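Local coordinates for protein catechol O-methyltransferase (Mycobacterium tuberculosis, PDB 6JCL) that methylates catechol-like compounds such as gallic acid, dopamine and caffeic acid, using S-adenosyl-L-methionine and a divalent metal cation, at residues F15-L20 / V206-W211; P25-A30 / L78-G83; T124-A129 / I149-R154. All coordinates share one frame; numbering follows the deposited sequence. Where two conformers were deposited one is given.

In the fold
All three contacts belong to one Rossmann-like methyltransferase domain with a mixed sheet at its centre. Contact 1 joins helix 9-21 to the hairpin loop before strand 212-219, so nearly the whole chain, the other two contacts included, runs between its segments. Contact 2 comes next in sequence, pairing helix 25-36, which directly follows helix 9-21, with helix 73-82; contact 3 comes last, tying the approach to strand 133-138 to helix 145-155. Centre to centre, contacts 1 and 2 are 18 Å apart, 2 and 3 are 25 Å, and 1 and 3, on opposite sides of the chain's centre, 32 Å. Contact 1 lies near the dimer interface, contacts 2 and 3 near the cofactor.

Contact 1: F15-L20 / V206-W211; sequences FLDSTL and VGRKGW
Asp17, on helix 9-21, meets Arg208 at the turn of the beta hairpin made by strands 198-206 and 212-219, the antiparallel pair at one side of the methyltransferase sheet. Charge comes first. The two side chains approach from opposite directions, and OD2 of Asp17 forms a salt bridge with NH1 of Arg208. The modelled distance from Asp17 OD2 to Arg208 NH1, 2.1 Å, is too short to be taken literally, and Arg208 was deposited in two conformers, so the pairing is plausible by charge, but its exact geometry is doubtful. Arginine has the length needed to span a gap in which the nearest CA atoms, of Asp17 and Arg208, are still 10.3 Å apart. In the conformer described, chi1 of -171° sends the arginine chain out from the loop toward the helix, and a bend at chi3 turns its guanidinium to the carboxylate.

Water makes a second link. One molecule donates to Asp17 OD1 at 2.8 Å and accepts from Arg208 NH1 at 3.1 Å, lying in the plane of the guanidinium at its edge. Asp17 OD1 is also hydrogen-bonded to NE2 of Gln47, so both carboxylate oxygens are engaged.

Backbone bonds shape the loop. Gly207 to Gly210 form a type I turn closed by Gly210 N to Gly207 O; both glycines adopt backbone angles that would press a CB against the preceding carbonyl oxygen. Asp13, one turn earlier on the helix, accepts the N-H of Arg208, giving the loop a second hold on the same helix.

The dimer lies close by: Val206 pairs with a strand of the second subunit, and Phe15 packs on Leu174 of that subunit. Within the helix, Thr19 OG1 donates to Phe15 O at 2.8 Å and sits 3.4 Å above the plane of the Phe15 ring, over its centre.

Contact 2: P25-A30 / L78-G83; sequences PALAAA and LARGAG
The guanidinium of Arg80 is the flat group of this contact, and Leu27 and Ala26 both approach it obliquely. Leu27 CD1 lies 3.4 Å from Arg80 NH2, while Leu27 CG is 3.9 Å from the same nitrogen. Ala26 CB adds a smaller touch, 3.8 Å from Arg80 NH1. Outside the two segments, Trp77 makes a cation-pi contact with Arg80, and Asp24 OD2 forms a salt bridge with its NH2.

Arginine suits the place because its chain, extended from CG to NE (chi3 170°), carries the charge from one helix across to the start of the other. The facing residues are small or apolar: alanine leaves room for the guanidinium, and the branched end of leucine packs beside it. Leu27 meets it from the opposite direction. Asp24 ties the pieces together, since its OD1 also accepts the backbone N-H of Leu27 while OD2 holds the arginine. The carboxylate would therefore offset the positive charge brought against these hydrocarbon groups.

The side chain of Leu27 also rests on Phe73, Ile76 and Trp77 of helix 73-82 and lies about 8 Å, between nearest atoms, from the bound S-adenosyl-L-homocysteine. Ala26 touches Arg107 of helix 95-107, and Leu78 turns to Val64 and Glu66 of strand 63-67, placing helix 73-82 between helix 25-36 and the central sheet.

Contact 3: T124-A129 / I149-R154; sequences TLPTLA and IQWAIR
Trp151 meets Leu125 and Pro126 through a first torsion swung away from the common staggered position to chi1 -92°, which lays the indole against the 124-129 loop. Leu125 has CG anti to its carbonyl carbon (chi1 -81°), and this carries CD1 to the pyrrole end of the indole.

Leu125 makes a CH-pi contact. Its CB stands 4.0 Å from the centroid of the five-membered ring of Trp151, only 10° off the ring normal and hence over the face. Its CD1 reaches further along, to 3.8 Å from Trp151 CD1, as the two side chains slide past each other in opposite directions. Pro126 serves the benzene end and crosses the tryptophan at about a right angle: its CG is 3.5 Å from Trp151 CZ2, and its CA is 3.6 Å from Trp151 CH2. Pro126 N lies over the same face as Leu125 CB, near the rim. A broad, flat indole can thus span two consecutive residues, and the rigid ring of proline offers it a firm apolar surface.

The loop is braced from within. Thr124 O accepts both the backbone N of Thr127, at 2.8 Å, and the hydroxyl OG1 of Thr127, at 2.6 Å; the hydroxyl lies in the carbonyl plane on a lone pair. These bonds hold the short 3-10 turn that presents Leu125 and Pro126.

Leu125 also packs on Leu91 of strand 87-92, and the nearest side-chain atoms of Leu125 and Ala121, a probable S-adenosyl-L-methionine-binding residue, are about 4 Å apart. Helix 145-155 is the crossover between parallel strands 133-138 and 160-165: Ala152 packs against Val136 and Ile162 of those strands, and Ile149 meets helix 180-194.

Contact 1: F15-L20 / V206-W211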
loop_
_atom_site.group_PDB
_atom_site.type_symbol
_atom_site.label_atom_id
_atom_site.label_comp_id
_atom_site.label_asym_id
_atom_site.label_seq_id
_atom_site.Cartn_x
_atom_site.Cartn_y
_atom_site.Cartn_z
ATOM N N PHE A 15 -5.292 10.047 15.513
ATOM C CA PHE A 15 -4.287 9.363 16.320
ATOM C C PHE A 15 -3.094 8.936 15.462
ATOM O O PHE A 15 -1.935 9.138 15.844
ATOM C CB PHE A 15 -4.924 8.156 17.029
ATOM C CG PHE A 15 -3.938 7.225 17.692
ATOM C CD1 PHE A 15 -3.435 7.496 18.968
ATOM C CD2 PHE A 15 -3.539 6.054 17.054
ATOM C CE1 PHE A 15 -2.520 6.608 19.581
ATOM C CE2 PHE A 15 -2.636 5.180 17.657
ATOM C CZ PHE A 15 -2.128 5.458 18.915
ATOM N N LEU A 16 -3.364 8.358 14.290
ATOM C CA LEU A 16 -2.284 7.922 13.417
ATOM C C LEU A 16 -1.440 9.111 12.973
ATOM O O LEU A 16 -0.209 9.014 12.912
ATOM C CB LEU A 16 -2.857 7.179 12.202
ATOM C CG LEU A 16 -3.633 5.875 12.456
ATOM C CD1 LEU A 16 -4.152 5.310 11.150
ATOM C CD2 LEU A 16 -2.754 4.855 13.145
ATOM N N ASP A 17 -2.083 10.241 12.662
ATOM C CA ASP A 17 -1.334 11.439 12.288
ATOM C C ASP A 17 -0.401 11.866 13.417
ATOM O O ASP A 17 0.795 12.099 13.197
ATOM C CB ASP A 17 -2.291 12.578 11.923
ATOM C CG ASP A 17 -2.979 12.371 10.592
ATOM O OD1 ASP A 17 -2.664 11.402 9.868
ATOM O OD2 ASP A 17 -3.855 13.203 10.248
ATOM N N SER A 18 -0.927 11.928 14.645
ATOM C CA SER A 18 -0.136 12.378 15.783
ATOM C C SER A 18 0.978 11.399 16.130
ATOM O O SER A 18 2.029 11.806 16.640
ATOM C CB SER A 18 -1.048 12.586 16.993
ATOM O OG SER A 18 -0.311 12.557 18.202
ATOM N N THR A 19 0.774 10.113 15.856
ATOM C CA THR A 19 1.703 9.086 16.287
ATOM C C THR A 19 2.796 8.807 15.259
ATOM O O THR A 19 3.949 8.554 15.641
ATOM C CB THR A 19 0.899 7.825 16.596
ATOM O OG1 THR A 19 -0.019 8.118 17.667
ATOM C CG2 THR A 19 1.817 6.690 16.999
ATOM N N LEU A 20 2.454 8.838 13.968
ATOM C CA LEU A 20 3.354 8.401 12.907
ATOM C C LEU A 20 3.889 9.532 12.047
ATOM O O LEU A 20 4.911 9.344 11.382
ATOM C CB LEU A 20 2.647 7.387 11.996
ATOM C CG LEU A 20 2.145 6.114 12.676
ATOM C CD1 LEU A 20 1.464 5.242 11.636
ATOM C CD2 LEU A 20 3.275 5.366 13.352
ATOM N N VAL A 206 -10.644 3.649 4.722
ATOM C CA VAL A 206 -11.446 4.617 5.458
ATOM C C VAL A 206 -10.473 5.515 6.208
ATOM O O VAL A 206 -9.265 5.263 6.256
ATOM C CB VAL A 206 -12.455 3.961 6.429
ATOM C CG1 VAL A 206 -13.598 3.278 5.632
ATOM C CG2 VAL A 206 -11.754 2.948 7.351
ATOM N N GLY A 207 -11.008 6.567 6.788
ATOM C CA GLY A 207 -10.189 7.519 7.524
ATOM C C GLY A 207 -10.837 8.894 7.488
ATOM O O GLY A 207 -12.055 9.012 7.419
ATOM N N ARG A 208 -9.978 9.917 7.514
ATOM C CA ARG A 208 -10.466 11.294 7.506
ATOM C C ARG A 208 -11.367 11.563 6.308
ATOM O O ARG A 208 -12.344 12.315 6.413
ATOM C CB ARG A 208 -9.280 12.258 7.503
ATOM C CG ARG A 208 -9.644 13.719 7.720
ATOM C CD ARG A 208 -8.366 14.530 7.892
ATOM N NE ARG A 208 -7.278 13.644 8.293
ATOM C CZ ARG A 208 -6.814 13.533 9.532
ATOM N NH1 ARG A 208 -5.850 12.679 9.788
ATOM N NH2 ARG A 208 -7.329 14.259 10.517
ATOM N N LYS A 209 -11.053 10.966 5.158
ATOM C CA LYS A 209 -11.752 11.292 3.922
ATOM C C LYS A 209 -12.934 10.373 3.621
ATOM O O LYS A 209 -13.560 10.522 2.566
ATOM C CB LYS A 209 -10.755 11.291 2.752
ATOM C CG LYS A 209 -9.620 12.311 2.963
ATOM C CD LYS A 209 -8.646 12.296 1.782
ATOM C CE LYS A 209 -9.357 12.703 0.516
ATOM N NZ LYS A 209 -8.375 12.910 -0.626
ATOM N N GLY A 210 -13.276 9.456 4.514
ATOM C CA GLY A 210 -14.434 8.603 4.273
ATOM C C GLY A 210 -14.052 7.318 3.564
ATOM O O GLY A 210 -12.875 6.992 3.387
ATOM N N TRP A 211 -15.084 6.580 3.136
ATOM C CA TRP A 211 -14.872 5.269 2.507
ATOM C C TRP A 211 -14.498 5.460 1.042
ATOM O O TRP A 211 -15.306 5.940 0.237
ATOM C CB TRP A 211 -16.131 4.416 2.676
ATOM C CG TRP A 211 -16.121 3.088 1.966
ATOM C CD1 TRP A 211 -15.023 2.350 1.575
ATOM C CD2 TRP A 211 -17.275 2.341 1.577
ATOM N NE1 TRP A 211 -15.449 1.189 0.944
ATOM C CE2 TRP A 211 -16.821 1.168 0.935
ATOM C CE3 TRP A 211 -18.659 2.555 1.707
ATOM C CZ2 TRP A 211 -17.702 0.206 0.419
ATOM C CZ3 TRP A 211 -19.538 1.599 1.188
ATOM C CH2 TRP A 211 -19.053 0.436 0.553
HETATM O O HOH W 1 -4.387 10.836 7.745
#

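Contact 2: P25-A30 / L78-G83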
loop_
_atom_site.group_PDB
_atom_site.type_symbol
_atom_site.label_atom_id
_atom_site.label_comp_id
_atom_site.label_asym_id
_atom_site.label_seq_id
_atom_site.Cartn_x
_atom_site.Cartn_y
_atom_site.Cartn_z
ATOM N N PRO A 25 5.508 21.250 9.786
ATOM C CA PRO A 25 5.232 22.657 9.438
ATOM C C PRO A 25 5.221 22.911 7.946
ATOM O O PRO A 25 4.545 23.847 7.498
ATOM C CB PRO A 25 6.351 23.430 10.151
ATOM C CG PRO A 25 7.383 22.409 10.487
ATOM C CD PRO A 25 6.730 21.087 10.587
ATOM N N ALA A 26 5.964 22.135 7.150
ATOM C CA ALA A 26 5.892 22.325 5.700
ATOM C C ALA A 26 4.505 21.973 5.170
ATOM O O ALA A 26 3.933 22.709 4.353
ATOM C CB ALA A 26 6.956 21.479 5.000
ATOM N N LEU A 27 3.933 20.876 5.645
ATOM C CA LEU A 27 2.589 20.533 5.199
ATOM C C LEU A 27 1.534 21.419 5.849
ATOM O O LEU A 27 0.528 21.736 5.203
ATOM C CB LEU A 27 2.306 19.066 5.487
ATOM C CG LEU A 27 3.212 18.132 4.681
ATOM C CD1 LEU A 27 3.032 16.743 5.200
ATOM C CD2 LEU A 27 2.933 18.191 3.184
ATOM N N ALA A 28 1.752 21.843 7.102
ATOM C CA ALA A 28 0.846 22.818 7.712
ATOM C C ALA A 28 0.827 24.119 6.913
ATOM O O ALA A 28 -0.246 24.682 6.649
ATOM C CB ALA A 28 1.226 23.069 9.173
ATOM N N ALA A 29 2.001 24.594 6.487
ATOM C CA ALA A 29 2.038 25.804 5.677
ATOM C C ALA A 29 1.371 25.582 4.320
ATOM O O ALA A 29 0.704 26.486 3.797
ATOM C CB ALA A 29 3.479 26.275 5.503
ATOM N N ALA A 30 1.550 24.394 3.728
ATOM C CA ALA A 30 0.928 24.106 2.432
ATOM C C ALA A 30 -0.593 24.127 2.518
ATOM O O ALA A 30 -1.266 24.614 1.601
ATOM C CB ALA A 30 1.401 22.753 1.899
ATOM N N LEU A 78 5.599 12.719 -2.512
ATOM C CA LEU A 78 6.313 11.969 -3.543
ATOM C C LEU A 78 7.751 12.449 -3.657
ATOM O O LEU A 78 8.680 11.636 -3.753
ATOM C CB LEU A 78 5.600 12.117 -4.889
ATOM C CG LEU A 78 4.297 11.336 -4.958
ATOM C CD1 LEU A 78 3.490 11.780 -6.186
ATOM C CD2 LEU A 78 4.600 9.841 -4.994
ATOM N N ALA A 79 7.959 13.770 -3.586
ATOM C CA ALA A 79 9.308 14.320 -3.716
ATOM C C ALA A 79 10.169 13.931 -2.526
ATOM O O ALA A 79 11.362 13.660 -2.677
ATOM C CB ALA A 79 9.256 15.837 -3.868
ATOM N N ARG A 80 9.567 13.874 -1.340
ATOM C CA ARG A 80 10.286 13.389 -0.174
ATOM C C ARG A 80 10.747 11.955 -0.374
ATOM O O ARG A 80 11.884 11.603 -0.020
ATOM C CB ARG A 80 9.381 13.494 1.053
ATOM C CG ARG A 80 9.255 14.907 1.588
ATOM C CD ARG A 80 8.123 14.948 2.618
ATOM N NE ARG A 80 8.117 16.222 3.319
ATOM C CZ ARG A 80 7.242 16.561 4.259
ATOM N NH1 ARG A 80 7.341 17.750 4.841
ATOM N NH2 ARG A 80 6.267 15.718 4.610
ATOM N N GLY A 81 9.878 11.112 -0.939
ATOM C CA GLY A 81 10.226 9.716 -1.129
ATOM C C GLY A 81 11.255 9.504 -2.221
ATOM O O GLY A 81 12.077 8.591 -2.126
ATOM N N ALA A 82 11.207 10.323 -3.279
ATOM C CA ALA A 82 12.194 10.238 -4.358
ATOM C C ALA A 82 13.582 10.737 -3.954
ATOM O O ALA A 82 14.559 10.420 -4.635
ATOM C CB ALA A 82 11.725 11.033 -5.573
ATOM N N GLY A 83 13.697 11.554 -2.908
ATOM C CA GLY A 83 14.999 11.967 -2.422
ATOM C C GLY A 83 15.614 13.125 -3.181
ATOM O O GLY A 83 15.080 13.598 -4.189
#

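Contact 3: T124-A129 / I149-R154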
loop_
_atom_site.group_PDB
_atom_site.type_symbol
_atom_site.label_atom_id
_atom_site.label_comp_id
_atom_site.label_asym_id
_atom_site.label_seq_id
_atom_site.Cartn_x
_atom_site.Cartn_y
_atom_site.Cartn_z
ATOM N N THR A 124 -0.135 17.723 -22.438
ATOM C CA THR A 124 1.255 17.827 -21.999
ATOM C C THR A 124 1.950 16.471 -21.905
ATOM O O THR A 124 3.161 16.399 -22.138
ATOM C CB THR A 124 1.353 18.550 -20.647
ATOM O OG1 THR A 124 0.575 17.862 -19.659
ATOM C CG2 THR A 124 0.868 19.998 -20.774
ATOM N N LEU A 125 1.212 15.398 -21.601
ATOM C CA LEU A 125 1.805 14.060 -21.562
ATOM C C LEU A 125 2.614 13.706 -22.806
ATOM O O LEU A 125 3.690 13.103 -22.644
ATOM C CB LEU A 125 0.706 13.007 -21.325
ATOM C CG LEU A 125 0.285 12.851 -19.857
ATOM C CD1 LEU A 125 -1.072 12.149 -19.693
ATOM C CD2 LEU A 125 1.358 12.115 -19.043
ATOM N N PRO A 126 2.173 14.010 -24.042
ATOM C CA PRO A 126 3.008 13.719 -25.227
ATOM C C PRO A 126 4.282 14.553 -25.331
ATOM O O PRO A 126 5.140 14.228 -26.160
ATOM C CB PRO A 126 2.078 14.031 -26.410
ATOM C CG PRO A 126 0.715 14.066 -25.859
ATOM C CD PRO A 126 0.811 14.439 -24.424
ATOM N N THR A 127 4.420 15.628 -24.562
ATOM C CA THR A 127 5.597 16.480 -24.636
ATOM C C THR A 127 6.632 16.149 -23.575
ATOM O O THR A 127 7.730 16.719 -23.606
ATOM C CB THR A 127 5.197 17.956 -24.489
ATOM O OG1 THR A 127 4.807 18.208 -23.130
ATOM C CG2 THR A 127 4.050 18.289 -25.427
ATOM N N LEU A 128 6.301 15.256 -22.646
ATOM C CA LEU A 128 7.188 14.925 -21.536
ATOM C C LEU A 128 8.383 14.102 -21.989
ATOM O O LEU A 128 8.230 13.116 -22.717
ATOM C CB LEU A 128 6.431 14.140 -20.467
ATOM C CG LEU A 128 5.327 14.817 -19.670
ATOM C CD1 LEU A 128 4.911 13.902 -18.515
ATOM C CD2 LEU A 128 5.763 16.194 -19.166
ATOM N N ALA A 129 9.577 14.511 -21.562
ATOM C CA ALA A 129 10.795 13.753 -21.825
ATOM C C ALA A 129 11.503 13.380 -20.524
ATOM O O ALA A 129 12.680 13.001 -20.548
ATOM C CB ALA A 129 11.730 14.533 -22.753
ATOM N N ILE A 149 -3.766 6.142 -17.659
ATOM C CA ILE A 149 -3.131 4.849 -17.408
ATOM C C ILE A 149 -2.433 4.352 -18.673
ATOM O O ILE A 149 -1.301 3.852 -18.618
ATOM C CB ILE A 149 -4.160 3.829 -16.884
ATOM C CG1 ILE A 149 -4.615 4.204 -15.478
ATOM C CG2 ILE A 149 -3.566 2.397 -16.899
ATOM C CD1 ILE A 149 -5.956 3.560 -15.108
ATOM N N GLN A 150 -3.076 4.517 -19.835
ATOM C CA GLN A 150 -2.426 4.147 -21.093
ATOM C C GLN A 150 -1.143 4.949 -21.309
ATOM O O GLN A 150 -0.116 4.388 -21.717
ATOM C CB GLN A 150 -3.407 4.330 -22.253
ATOM C CG GLN A 150 -4.492 3.249 -22.268
ATOM C CD GLN A 150 -5.661 3.560 -23.195
ATOM O OE1 GLN A 150 -5.976 4.723 -23.463
ATOM N NE2 GLN A 150 -6.309 2.515 -23.692
ATOM N N TRP A 151 -1.168 6.254 -21.012
ATOM C CA TRP A 151 0.051 7.055 -21.111
ATOM C C TRP A 151 1.085 6.594 -20.092
ATOM O O TRP A 151 2.284 6.556 -20.395
ATOM C CB TRP A 151 -0.262 8.546 -20.903
ATOM C CG TRP A 151 -0.534 9.262 -22.195
ATOM C CD1 TRP A 151 -1.733 9.760 -22.624
ATOM C CD2 TRP A 151 0.407 9.525 -23.239
ATOM N NE1 TRP A 151 -1.592 10.320 -23.869
ATOM C CE2 TRP A 151 -0.288 10.193 -24.269
ATOM C CE3 TRP A 151 1.771 9.273 -23.399
ATOM C CZ2 TRP A 151 0.336 10.611 -25.442
ATOM C CZ3 TRP A 151 2.389 9.681 -24.570
ATOM C CH2 TRP A 151 1.670 10.344 -25.576
ATOM N N ALA A 152 0.638 6.257 -18.876
ATOM C CA ALA A 152 1.568 5.798 -17.840
ATOM C C ALA A 152 2.322 4.559 -18.295
ATOM O O ALA A 152 3.538 4.457 -18.116
ATOM C CB ALA A 152 0.811 5.530 -16.534
ATOM N N ILE A 153 1.615 3.599 -18.882
ATOM C CA ILE A 153 2.273 2.403 -19.397
ATOM C C ILE A 153 3.299 2.770 -20.456
ATOM O O ILE A 153 4.428 2.264 -20.445
ATOM C CB ILE A 153 1.216 1.426 -19.937
ATOM C CG1 ILE A 153 0.363 0.905 -18.773
ATOM C CG2 ILE A 153 1.863 0.302 -20.757
ATOM C CD1 ILE A 153 -0.850 0.129 -19.236
ATOM N N ARG A 154 2.936 3.672 -21.375
ATOM C CA ARG A 154 3.871 4.059 -22.428
ATOM C C ARG A 154 5.107 4.756 -21.862
ATOM O O ARG A 154 6.220 4.565 -22.367
ATOM C CB ARG A 154 3.157 4.948 -23.453
ATOM C CG ARG A 154 4.095 5.556 -24.489
ATOM C CD ARG A 154 3.331 6.316 -25.565
ATOM N NE ARG A 154 4.200 6.683 -26.682
ATOM C CZ ARG A 154 3.763 7.193 -27.830
ATOM N NH1 ARG A 154 2.466 7.401 -28.012
ATOM N NH2 ARG A 154 4.623 7.499 -28.794
#